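Local coordinates for acyl-coenzyme A oxidase acox-1.1 (Caenorhabditis elegans, PDB 5K3I), which catalyses the FAD-dependent desaturation of acyl-CoA to (2E)-enoyl-CoA, the first step of peroxisomal beta-oxidation, passing the electrons to oxygen to give hydrogen peroxide, at residues Met113-Val118 with Pro190-Lys195; Ile146-Gln151 with Lys195-Ala200; Ile54-Asp59 with Ser75-Thr80. The protein carries 1 engineered substitution. One frame throughout, in Å; residues are numbered along the deposited sequence.

Starting from the N terminus, interaction 3 closes first: residues 54-59, in the loop after helix 38-51, fold back on helix 68-89 across only fifteen intervening residues, entirely within the N-terminal helical region. Interaction 1 opens later, at the start of helix 114-127, and interaction 2 opens at strand 147-150 before interaction 1 has closed. Their partners, 190-195 and 195-200, follow directly and share K195, so these two contacts cross. Together they tie helix 114-127 and strand 147-150 to the loop leading into strand 199-208, and both reach the flavin. T148 OG1 probably hydrogen-bonds G191 O between them, while M113 packs on L79, joining interaction 1 to interaction 3.

Interaction 1 (Met113-Val118 with Pro190-Lys195); sequences MALHGV and PGNLGK. With FAD (flavin-adenine dinucleotide), chain I.
The flavin site of this oxidase has one of its walls where L115, in the first turn of helix 114-127, meets G191 and N192 of the loop before strand 199-208. The side-chain oxygen OD1 of N192 accepts a hydrogen bond from L115 N at 3.1 Å, straight at 178° and arriving almost head-on to the C=O group. Amides in the first helical turn have no partner from a preceding turn, and a side chain from a distant loop supplies one; the helix dipole would probably favour the oxygen there. M113 occupies the N-cap position. Residues P190 to L193 form a type II beta turn, with N192 in its third position and in a left-handed backbone conformation. The CG of N192 stands beside the backbone N (chi1 -61°), which carries the amide across to the helix. The other atom of the amide, ND2, donates to N111 O and D249 OD1. CD1 of L115 rests 3.6 Å from G191 CA, and a beta carbon at G191 would probably run into that methyl. The backbone N of G191 donates to flavin O4 at 3.1 Å, while R320 and Q340 of the second subunit bind the same FAD.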
loop_
_atom_site.group_PDB
_atom_site.type_symbol
_atom_site.label_atom_id
_atom_site.label_comp_id
_atom_site.label_asym_id
_atom_site.label_seq_id
_atom_site.Cartn_x
_atom_site.Cartn_y
_atom_site.Cartn_z
ATOM N N MET A 113 7.147 -2.459 -25.322
ATOM C CA MET A 113 8.440 -1.805 -25.473
ATOM C C MET A 113 8.762 -0.841 -24.333
ATOM O O MET A 113 9.454 0.160 -24.538
ATOM C CB MET A 113 8.505 -1.090 -26.820
ATOM C CG MET A 113 8.276 -2.031 -27.989
ATOM S SD MET A 113 8.516 -1.262 -29.597
ATOM C CE MET A 113 10.284 -1.005 -29.588
ATOM N N ALA A 114 8.268 -1.126 -23.125
ATOM C CA ALA A 114 8.538 -0.231 -22.003
ATOM C C ALA A 114 10.029 -0.206 -21.664
ATOM O O ALA A 114 10.634 0.866 -21.533
ATOM C CB ALA A 114 7.719 -0.647 -20.781
ATOM N N LEU A 115 10.642 -1.380 -21.527
ATOM C CA LEU A 115 12.057 -1.455 -21.193
ATOM C C LEU A 115 12.963 -1.242 -22.392
ATOM O O LEU A 115 14.175 -1.071 -22.214
ATOM C CB LEU A 115 12.369 -2.787 -20.532
ATOM C CG LEU A 115 12.279 -2.521 -19.029
ATOM C CD1 LEU A 115 10.913 -2.916 -18.487
ATOM C CD2 LEU A 115 13.416 -3.203 -18.314
ATOM N N HIS A 116 12.413 -1.302 -23.604
ATOM C CA HIS A 116 13.158 -0.890 -24.790
ATOM C C HIS A 116 13.714 0.520 -24.605
ATOM O O HIS A 116 14.891 0.786 -24.880
ATOM C CB HIS A 116 12.234 -0.980 -26.006
ATOM C CG HIS A 116 12.913 -0.775 -27.328
ATOM N ND1 HIS A 116 13.544 -1.795 -28.008
ATOM C CD2 HIS A 116 13.008 0.317 -28.124
ATOM C CE1 HIS A 116 14.021 -1.336 -29.151
ATOM N NE2 HIS A 116 13.708 -0.056 -29.247
ATOM N N GLY A 117 12.873 1.436 -24.134
ATOM C CA GLY A 117 13.269 2.799 -23.845
ATOM C C GLY A 117 13.957 3.030 -22.513
ATOM O O GLY A 117 14.934 3.781 -22.432
ATOM N N VAL A 118 13.430 2.424 -21.451
ATOM C CA VAL A 118 13.920 2.726 -20.111
ATOM C C VAL A 118 15.349 2.220 -19.910
ATOM O O VAL A 118 16.165 2.886 -19.256
ATOM C CB VAL A 118 12.948 2.158 -19.060
ATOM C CG1 VAL A 118 13.552 2.214 -17.666
ATOM C CG2 VAL A 118 11.635 2.929 -19.091
ATOM N N PRO A 190 13.586 -9.205 -15.813
ATOM C CA PRO A 190 13.714 -8.236 -16.907
ATOM C C PRO A 190 12.386 -8.047 -17.624
ATOM O O PRO A 190 11.761 -9.005 -18.087
ATOM C CB PRO A 190 14.777 -8.873 -17.807
ATOM C CG PRO A 190 15.622 -9.582 -16.861
ATOM C CD PRO A 190 14.696 -10.179 -15.875
ATOM N N GLY A 191 11.956 -6.793 -17.712
ATOM C CA GLY A 191 10.663 -6.509 -18.297
ATOM C C GLY A 191 10.682 -6.733 -19.797
ATOM O O GLY A 191 11.690 -6.510 -20.465
ATOM N N ASN A 192 9.561 -7.223 -20.320
ATOM C CA ASN A 192 9.350 -7.482 -21.738
ATOM C C ASN A 192 10.251 -8.598 -22.247
ATOM O O ASN A 192 10.450 -8.726 -23.459
ATOM C CB ASN A 192 9.541 -6.216 -22.577
ATOM C CG ASN A 192 8.566 -5.120 -22.201
ATOM O OD1 ASN A 192 8.956 -3.981 -21.934
ATOM N ND2 ASN A 192 7.278 -5.457 -22.187
ATOM N N LEU A 193 10.808 -9.410 -21.343
ATOM C CA LEU A 193 11.709 -10.492 -21.709
ATOM C C LEU A 193 10.949 -11.766 -22.036
ATOM O O LEU A 193 11.420 -12.573 -22.844
ATOM C CB LEU A 193 12.703 -10.760 -20.572
ATOM C CG LEU A 193 13.712 -11.902 -20.758
ATOM C CD1 LEU A 193 14.508 -11.700 -22.024
ATOM C CD2 LEU A 193 14.632 -12.048 -19.553
ATOM N N GLY A 194 9.778 -11.959 -21.433
ATOM C CA GLY A 194 9.111 -13.240 -21.546
ATOM C C GLY A 194 8.573 -13.519 -22.936
ATOM O O GLY A 194 8.703 -14.635 -23.447
ATOM N N LYS A 195 7.952 -12.518 -23.563
ATOM C CA LYS A 195 7.241 -12.760 -24.814
ATOM C C LYS A 195 7.567 -11.761 -25.921
ATOM O O LYS A 195 7.473 -12.103 -27.103
ATOM C CB LYS A 195 5.736 -12.760 -24.558
ATOM C CG LYS A 195 5.276 -13.832 -23.600
ATOM C CD LYS A 195 5.485 -15.211 -24.205
ATOM C CE LYS A 195 5.594 -16.281 -23.133
ATOM N NZ LYS A 195 5.554 -17.659 -23.704
HETATM P PA FAD I . 16.622 -9.431 -2.268
HETATM O O1A FAD I . 17.997 -8.853 -2.060
HETATM O O2A FAD I . 16.739 -10.891 -2.646
HETATM O O5B FAD I . 15.780 -9.248 -0.874
HETATM C C5B FAD I . 15.832 -7.932 -0.380
HETATM C C4B FAD I . 15.624 -8.075 1.146
HETATM O O4B FAD I . 16.709 -8.528 1.696
HETATM C C3B FAD I . 15.393 -6.631 1.602
HETATM O O3B FAD I . 14.467 -6.608 2.600
HETATM C C2B FAD I . 16.767 -6.133 2.077
HETATM O O2B FAD I . 16.554 -5.490 3.416
HETATM C C1B FAD I . 17.476 -7.209 2.266
HETATM N N9A FAD I . 18.826 -7.201 1.746
HETATM C C8A FAD I . 19.302 -7.757 0.617
HETATM N N7A FAD I . 20.606 -7.506 0.556
HETATM C C5A FAD I . 20.949 -6.795 1.670
HETATM C C6A FAD I . 22.131 -6.263 2.144
HETATM N N6A FAD I . 23.508 -6.190 1.730
HETATM N N1A FAD I . 22.150 -5.596 3.304
HETATM C C2A FAD I . 21.011 -5.436 4.026
HETATM N N3A FAD I . 19.861 -5.951 3.564
HETATM C C4A FAD I . 19.836 -6.624 2.399
HETATM N N1 FAD I . 15.588 -6.701 -12.844
HETATM C C2 FAD I . 16.299 -6.585 -14.125
HETATM O O2 FAD I . 17.419 -7.018 -14.220
HETATM N N3 FAD I . 15.587 -5.930 -15.246
HETATM C C4 FAD I . 14.234 -5.427 -15.058
HETATM O O4 FAD I . 13.661 -4.916 -15.931
HETATM C C4X FAD I . 13.525 -5.560 -13.741
HETATM N N5 FAD I . 12.179 -5.073 -13.536
HETATM C C5X FAD I . 11.530 -5.219 -12.214
HETATM C C6 FAD I . 10.224 -4.736 -12.048
HETATM C C7 FAD I . 9.610 -4.883 -10.790
HETATM C C7M FAD I . 8.207 -4.257 -10.935
HETATM C C8 FAD I . 10.280 -5.502 -9.717
HETATM C C8M FAD I . 9.597 -5.653 -8.366
HETATM C C9 FAD I . 11.592 -5.988 -9.898
HETATM C C9A FAD I . 12.206 -5.835 -11.161
HETATM N N10 FAD I . 13.602 -6.341 -11.379
HETATM C C10 FAD I . 14.228 -6.192 -12.671
HETATM C "C1'" FAD I . 14.339 -6.978 -10.302
HETATM C "C2'" FAD I . 14.926 -5.914 -9.347
HETATM O "O2'" FAD I . 16.047 -5.299 -9.906
HETATM C "C3'" FAD I . 15.306 -6.668 -8.083
HETATM O "O3'" FAD I . 14.153 -7.328 -7.680
HETATM C "C4'" FAD I . 15.743 -5.630 -7.062
HETATM O "O4'" FAD I . 17.051 -5.254 -7.350
HETATM C "C5'" FAD I . 15.714 -6.216 -5.651
HETATM O "O5'" FAD I . 16.789 -7.119 -5.498
HETATM P P FAD I . 16.334 -8.628 -5.008
HETATM O O1P FAD I . 15.155 -9.104 -5.848
HETATM O O2P FAD I . 17.443 -9.625 -5.136
HETATM O O3P FAD I . 15.823 -8.578 -3.437
#

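Interaction 2 (Ile146-Gln151 with Lys195-Ala200); sequences IGTYAQ and KSSNYA. With FAD (flavin-adenine dinucleotide), chain I.
The backbone oxygen of I146 is gripped by two amides: Y199 N approaches nearly end-on to the carbonyl at 3.1 Å, and N198 N reaches it at 3.0 Å, tilted out of the carbonyl plane. This double hold lies at the start of a parallel strand pair, 147-150 beside 199-208, in the beta-sheet region of the acyl-CoA oxidase fold. N198 grips the same residue a second time, since its side-chain OD1 accepts from I146 N at 3.0 Å. That reach depends on a chi1 of 43°, which sets CG between the backbone N and the carbonyl carbon of N198. T148 N to Y199 O is only a weak bond, and backbone pairing continues further on, where T148 bonds V201 and A150 both V201 and V203. The CG2 branch of I146 packs against S197 CA, and S197 OG turns toward its own loop to bond N192 O. Farther along, the strand meets the cofactor through its backbone: Y149 O accepts from N3 of the flavin at 3.3 Å, and just past the strand Q151 N donates to flavin O2 at 3.1 Å. The T148 methyl CG2 lies 3.9 Å from A200 CB.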
loop_
_atom_site.group_PDB
_atom_site.type_symbol
_atom_site.label_atom_id
_atom_site.label_comp_id
_atom_site.label_asym_id
_atom_site.label_seq_id
_atom_site.Cartn_x
_atom_site.Cartn_y
_atom_site.Cartn_z
ATOM N N ILE A 146 12.991 -5.443 -30.748
ATOM C CA ILE A 146 12.485 -5.141 -29.417
ATOM C C ILE A 146 13.464 -5.723 -28.405
ATOM O O ILE A 146 13.860 -6.889 -28.522
ATOM C CB ILE A 146 11.068 -5.707 -29.220
ATOM C CG1 ILE A 146 10.112 -5.076 -30.235
ATOM C CG2 ILE A 146 10.568 -5.451 -27.799
ATOM C CD1 ILE A 146 8.716 -5.665 -30.212
ATOM N N GLY A 147 13.839 -4.912 -27.410
ATOM C CA GLY A 147 14.958 -5.224 -26.548
ATOM C C GLY A 147 14.628 -4.992 -25.086
ATOM O O GLY A 147 13.641 -4.346 -24.741
ATOM N N THR A 148 15.472 -5.551 -24.224
ATOM C CA THR A 148 15.367 -5.312 -22.795
ATOM C C THR A 148 16.740 -5.500 -22.166
ATOM O O THR A 148 17.721 -5.828 -22.843
ATOM C CB THR A 148 14.341 -6.243 -22.145
ATOM O OG1 THR A 148 14.205 -5.898 -20.761
ATOM C CG2 THR A 148 14.806 -7.691 -22.258
ATOM N N TYR A 149 16.797 -5.283 -20.853
ATOM C CA TYR A 149 18.031 -5.306 -20.075
ATOM C C TYR A 149 17.876 -6.421 -19.050
ATOM O O TYR A 149 17.019 -6.334 -18.163
ATOM C CB TYR A 149 18.282 -3.956 -19.403
ATOM C CG TYR A 149 19.581 -3.896 -18.643
ATOM C CD1 TYR A 149 20.777 -3.675 -19.306
ATOM C CD2 TYR A 149 19.614 -4.089 -17.270
ATOM C CE1 TYR A 149 21.968 -3.621 -18.624
ATOM C CE2 TYR A 149 20.796 -4.043 -16.576
ATOM C CZ TYR A 149 21.968 -3.812 -17.250
ATOM O OH TYR A 149 23.153 -3.774 -16.553
ATOM N N ALA A 150 18.687 -7.469 -19.176
ATOM C CA ALA A 150 18.555 -8.680 -18.366
ATOM C C ALA A 150 19.707 -8.783 -17.366
ATOM O O ALA A 150 20.764 -9.334 -17.670
ATOM C CB ALA A 150 18.498 -9.918 -19.262
ATOM N N GLN A 151 19.487 -8.263 -16.159
ATOM C CA GLN A 151 20.458 -8.325 -15.071
ATOM C C GLN A 151 20.065 -9.331 -13.995
ATOM O O GLN A 151 20.802 -10.285 -13.728
ATOM C CB GLN A 151 20.608 -6.928 -14.464
ATOM C CG GLN A 151 21.634 -6.814 -13.369
ATOM C CD GLN A 151 21.948 -5.366 -13.049
ATOM O OE1 GLN A 151 22.642 -4.685 -13.803
ATOM N NE2 GLN A 151 21.411 -4.876 -11.934
ATOM N N LYS A 195 7.952 -12.518 -23.563
ATOM C CA LYS A 195 7.241 -12.760 -24.814
ATOM C C LYS A 195 7.567 -11.761 -25.921
ATOM O O LYS A 195 7.473 -12.103 -27.103
ATOM C CB LYS A 195 5.736 -12.760 -24.558
ATOM C CG LYS A 195 5.276 -13.832 -23.600
ATOM C CD LYS A 195 5.485 -15.211 -24.205
ATOM C CE LYS A 195 5.594 -16.281 -23.133
ATOM N NZ LYS A 195 5.554 -17.659 -23.704
ATOM N N SER A 196 7.960 -10.537 -25.571
ATOM C CA SER A 196 8.004 -9.460 -26.556
ATOM C C SER A 196 9.381 -9.241 -27.182
ATOM O O SER A 196 9.488 -9.076 -28.402
ATOM C CB SER A 196 7.514 -8.156 -25.913
ATOM O OG SER A 196 6.179 -8.284 -25.461
ATOM N N SER A 197 10.428 -9.186 -26.365
ATOM C CA SER A 197 11.773 -8.921 -26.857
ATOM C C SER A 197 12.325 -10.075 -27.686
ATOM O O SER A 197 12.121 -11.248 -27.363
ATOM C CB SER A 197 12.708 -8.650 -25.686
ATOM O OG SER A 197 12.329 -7.469 -25.002
ATOM N N ASN A 198 13.028 -9.729 -28.772
ATOM C CA ASN A 198 13.842 -10.689 -29.515
ATOM C C ASN A 198 15.341 -10.477 -29.345
ATOM O O ASN A 198 16.123 -11.312 -29.816
ATOM C CB ASN A 198 13.469 -10.699 -31.010
ATOM C CG ASN A 198 13.260 -9.318 -31.584
ATOM O OD1 ASN A 198 13.775 -8.319 -31.068
ATOM N ND2 ASN A 198 12.503 -9.251 -32.668
ATOM N N TYR A 199 15.755 -9.388 -28.701
ATOM C CA TYR A 199 17.135 -9.188 -28.270
ATOM C C TYR A 199 17.161 -8.748 -26.813
ATOM O O TYR A 199 16.171 -8.236 -26.277
ATOM C CB TYR A 199 17.864 -8.136 -29.121
ATOM C CG TYR A 199 18.254 -8.598 -30.504
ATOM C CD1 TYR A 199 17.300 -8.735 -31.512
ATOM C CD2 TYR A 199 19.582 -8.864 -30.817
ATOM C CE1 TYR A 199 17.658 -9.144 -32.786
ATOM C CE2 TYR A 199 19.950 -9.272 -32.083
ATOM C CZ TYR A 199 18.987 -9.411 -33.064
ATOM O OH TYR A 199 19.351 -9.820 -34.329
ATOM N N ALA A 200 18.301 -8.960 -26.160
ATOM C CA ALA A 200 18.488 -8.407 -24.827
ATOM C C ALA A 200 19.962 -8.123 -24.568
ATOM O O ALA A 200 20.846 -8.836 -25.054
ATOM C CB ALA A 200 17.947 -9.350 -23.750
HETATM P PA FAD I . 16.622 -9.431 -2.268
HETATM O O1A FAD I . 17.997 -8.853 -2.060
HETATM O O2A FAD I . 16.739 -10.891 -2.646
HETATM O O5B FAD I . 15.780 -9.248 -0.874
HETATM C C5B FAD I . 15.832 -7.932 -0.380
HETATM C C4B FAD I . 15.624 -8.075 1.146
HETATM O O4B FAD I . 16.709 -8.528 1.696
HETATM C C3B FAD I . 15.393 -6.631 1.602
HETATM O O3B FAD I . 14.467 -6.608 2.600
HETATM C C2B FAD I . 16.767 -6.133 2.077
HETATM O O2B FAD I . 16.554 -5.490 3.416
HETATM C C1B FAD I . 17.476 -7.209 2.266
HETATM N N9A FAD I . 18.826 -7.201 1.746
HETATM C C8A FAD I . 19.302 -7.757 0.617
HETATM N N7A FAD I . 20.606 -7.506 0.556
HETATM C C5A FAD I . 20.949 -6.795 1.670
HETATM C C6A FAD I . 22.131 -6.263 2.144
HETATM N N6A FAD I . 23.508 -6.190 1.730
HETATM N N1A FAD I . 22.150 -5.596 3.304
HETATM C C2A FAD I . 21.011 -5.436 4.026
HETATM N N3A FAD I . 19.861 -5.951 3.564
HETATM C C4A FAD I . 19.836 -6.624 2.399
HETATM N N1 FAD I . 15.588 -6.701 -12.844
HETATM C C2 FAD I . 16.299 -6.585 -14.125
HETATM O O2 FAD I . 17.419 -7.018 -14.220
HETATM N N3 FAD I . 15.587 -5.930 -15.246
HETATM C C4 FAD I . 14.234 -5.427 -15.058
HETATM O O4 FAD I . 13.661 -4.916 -15.931
HETATM C C4X FAD I . 13.525 -5.560 -13.741
HETATM N N5 FAD I . 12.179 -5.073 -13.536
HETATM C C5X FAD I . 11.530 -5.219 -12.214
HETATM C C6 FAD I . 10.224 -4.736 -12.048
HETATM C C7 FAD I . 9.610 -4.883 -10.790
HETATM C C7M FAD I . 8.207 -4.257 -10.935
HETATM C C8 FAD I . 10.280 -5.502 -9.717
HETATM C C8M FAD I . 9.597 -5.653 -8.366
HETATM C C9 FAD I . 11.592 -5.988 -9.898
HETATM C C9A FAD I . 12.206 -5.835 -11.161
HETATM N N10 FAD I . 13.602 -6.341 -11.379
HETATM C C10 FAD I . 14.228 -6.192 -12.671
HETATM C "C1'" FAD I . 14.339 -6.978 -10.302
HETATM C "C2'" FAD I . 14.926 -5.914 -9.347
HETATM O "O2'" FAD I . 16.047 -5.299 -9.906
HETATM C "C3'" FAD I . 15.306 -6.668 -8.083
HETATM O "O3'" FAD I . 14.153 -7.328 -7.680
HETATM C "C4'" FAD I . 15.743 -5.630 -7.062
HETATM O "O4'" FAD I . 17.051 -5.254 -7.350
HETATM C "C5'" FAD I . 15.714 -6.216 -5.651
HETATM O "O5'" FAD I . 16.789 -7.119 -5.498
HETATM P P FAD I . 16.334 -8.628 -5.008
HETATM O O1P FAD I . 15.155 -9.104 -5.848
HETATM O O2P FAD I . 17.443 -9.625 -5.136
HETATM O O3P FAD I . 15.823 -8.578 -3.437
#

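Interaction 3 (Ile54-Asp59 with Ser75-Thr80); sequences IPELHD and SARKLT
R77 and K78, neighbours on helix 68-89, reach out to the loop 54-59 in different ways, one gripping a backbone carbonyl and the other a carboxylate. The arginine starts out extended, with CG opposite the backbone N (chi1 -174°), and then bends at chi3 (71°), which turns the guanidinium toward the loop. Its NH1 donates to E56 O at 2.8 Å, and the bond lies in the plane of both the carbonyl and the guanidinium; NH2 adds a weak bond to the same oxygen. The guanidinium therefore meets the loop with its edge, and NH2 is also engaged by E74 in a salt bridge. Were a leucine here instead, the E56 carbonyl would probably lose its charged donor and E74 its cationic mate, leaving this part of the loop less firmly fixed to the helix. K78 leaves the helix with CG beside its backbone N and bends at chi3 (-68°), so that the chain runs past the H58 carbonyl, with CD 3.9 Å from H58 O. At its end NZ forms a salt bridge with D59 OD1 at 2.8 Å, the two side chains crossing at a slant and the nitrogen meeting OD1 nearly along its C-O bond. NZ also donates to V105 O, so the ammonium is shared between a carboxylate and a backbone carbonyl, while D59 OD2 pairs with R626, so the carboxylate bridges two cations. L57 adds a nonpolar touch: its CD2 sits 3.7 Å from K78 O, against the helix backbone. The H58 ring lies with one face over P55 CA, and its NE2 is bonded to L51 O. The arrangement is that of a connection between two consecutive helices, 38-51 and 68-89, in the N-terminal helical region of acyl-CoA oxidases, its linker held to the second helix by basic side chains.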
loop_
_atom_site.group_PDB
_atom_site.type_symbol
_atom_site.label_atom_id
_atom_site.label_comp_id
_atom_site.label_asym_id
_atom_site.label_seq_id
_atom_site.Cartn_x
_atom_site.Cartn_y
_atom_site.Cartn_z
ATOM N N ILE A 54 -7.384 11.688 -33.113
ATOM C CA ILE A 54 -6.992 10.356 -33.565
ATOM C C ILE A 54 -7.585 9.325 -32.613
ATOM O O ILE A 54 -6.901 8.889 -31.677
ATOM C CB ILE A 54 -5.465 10.213 -33.637
ATOM C CG1 ILE A 54 -4.836 11.411 -34.358
ATOM C CG2 ILE A 54 -5.090 8.911 -34.307
ATOM C CD1 ILE A 54 -3.319 11.401 -34.337
ATOM N N PRO A 55 -8.845 8.918 -32.798
ATOM C CA PRO A 55 -9.457 7.963 -31.859
ATOM C C PRO A 55 -8.844 6.573 -31.899
ATOM O O PRO A 55 -9.040 5.812 -30.941
ATOM C CB PRO A 55 -10.929 7.922 -32.296
ATOM C CG PRO A 55 -10.958 8.521 -33.677
ATOM C CD PRO A 55 -9.832 9.505 -33.715
ATOM N N GLU A 56 -8.159 6.193 -32.984
ATOM C CA GLU A 56 -7.442 4.919 -33.004
ATOM C C GLU A 56 -6.505 4.749 -31.812
ATOM O O GLU A 56 -6.279 3.618 -31.367
ATOM C CB GLU A 56 -6.660 4.753 -34.309
ATOM C CG GLU A 56 -7.202 3.619 -35.137
ATOM C CD GLU A 56 -6.277 3.158 -36.245
ATOM O OE1 GLU A 56 -5.519 3.999 -36.782
ATOM O OE2 GLU A 56 -6.318 1.943 -36.571
ATOM N N LEU A 57 -5.944 5.845 -31.294
ATOM C CA LEU A 57 -5.019 5.806 -30.169
ATOM C C LEU A 57 -5.698 5.949 -28.802
ATOM O O LEU A 57 -5.019 6.273 -27.820
ATOM C CB LEU A 57 -3.959 6.889 -30.344
ATOM C CG LEU A 57 -3.087 6.703 -31.584
ATOM C CD1 LEU A 57 -2.342 7.982 -31.897
ATOM C CD2 LEU A 57 -2.115 5.560 -31.341
ATOM N N HIS A 58 -7.008 5.744 -28.715
ATOM C CA HIS A 58 -7.714 5.859 -27.447
ATOM C C HIS A 58 -7.938 4.471 -26.860
ATOM O O HIS A 58 -7.905 3.462 -27.569
ATOM C CB HIS A 58 -9.058 6.573 -27.628
ATOM C CG HIS A 58 -8.938 7.997 -28.073
ATOM N ND1 HIS A 58 -10.027 8.835 -28.164
ATOM C CD2 HIS A 58 -7.864 8.727 -28.455
ATOM C CE1 HIS A 58 -9.628 10.026 -28.574
ATOM N NE2 HIS A 58 -8.321 9.986 -28.761
ATOM N N ASP A 59 -8.114 4.423 -25.538
ATOM C CA ASP A 59 -8.452 3.164 -24.887
ATOM C C ASP A 59 -9.698 2.625 -25.569
ATOM O O ASP A 59 -10.757 3.249 -25.497
ATOM C CB ASP A 59 -8.692 3.357 -23.392
ATOM C CG ASP A 59 -7.447 3.795 -22.648
ATOM O OD1 ASP A 59 -6.327 3.480 -23.101
ATOM O OD2 ASP A 59 -7.588 4.456 -21.599
ATOM N N SER A 75 -2.554 -2.999 -25.854
ATOM C CA SER A 75 -1.326 -2.215 -25.787
ATOM C C SER A 75 -0.542 -2.301 -27.087
ATOM O O SER A 75 -0.045 -1.285 -27.589
ATOM C CB SER A 75 -0.471 -2.697 -24.616
ATOM O OG SER A 75 0.740 -1.963 -24.546
ATOM N N ALA A 76 -0.414 -3.502 -27.643
ATOM C CA ALA A 76 0.298 -3.657 -28.906
ATOM C C ALA A 76 -0.468 -3.021 -30.060
ATOM O O ALA A 76 0.142 -2.479 -30.988
ATOM C CB ALA A 76 0.569 -5.134 -29.179
ATOM N N ARG A 77 -1.802 -3.100 -30.031
ATOM C CA ARG A 77 -2.611 -2.377 -31.008
ATOM C C ARG A 77 -2.240 -0.903 -31.032
ATOM O O ARG A 77 -1.940 -0.338 -32.091
ATOM C CB ARG A 77 -4.100 -2.534 -30.703
ATOM C CG ARG A 77 -4.988 -1.928 -31.785
ATOM C CD ARG A 77 -6.465 -1.933 -31.396
ATOM N NE ARG A 77 -6.783 -0.979 -30.332
ATOM C CZ ARG A 77 -6.810 0.340 -30.489
ATOM N NH1 ARG A 77 -6.527 0.878 -31.668
ATOM N NH2 ARG A 77 -7.115 1.131 -29.468
ATOM N N LYS A 78 -2.279 -0.258 -29.867
ATOM C CA LYS A 78 -1.959 1.162 -29.804
ATOM C C LYS A 78 -0.500 1.418 -30.160
ATOM O O LYS A 78 -0.181 2.417 -30.814
ATOM C CB LYS A 78 -2.300 1.708 -28.417
ATOM C CG LYS A 78 -3.797 1.686 -28.154
ATOM C CD LYS A 78 -4.171 2.411 -26.880
ATOM C CE LYS A 78 -3.677 1.678 -25.642
ATOM N NZ LYS A 78 -4.183 2.351 -24.413
ATOM N N LEU A 79 0.399 0.525 -29.740
ATOM C CA LEU A 79 1.824 0.702 -30.017
ATOM C C LEU A 79 2.129 0.712 -31.518
ATOM O O LEU A 79 2.896 1.558 -31.990
ATOM C CB LEU A 79 2.630 -0.380 -29.300
ATOM C CG LEU A 79 4.155 -0.290 -29.376
ATOM C CD1 LEU A 79 4.681 0.966 -28.689
ATOM C CD2 LEU A 79 4.772 -1.532 -28.745
ATOM N N THR A 80 1.556 -0.224 -32.290
ATOM C CA THR A 80 1.828 -0.241 -33.729
ATOM C C THR A 80 1.355 1.048 -34.380
ATOM O O THR A 80 2.090 1.684 -35.148
ATOM C CB THR A 80 1.150 -1.435 -34.394
ATOM O OG1 THR A 80 -0.244 -1.457 -34.044
ATOM C CG2 THR A 80 1.793 -2.742 -33.968
#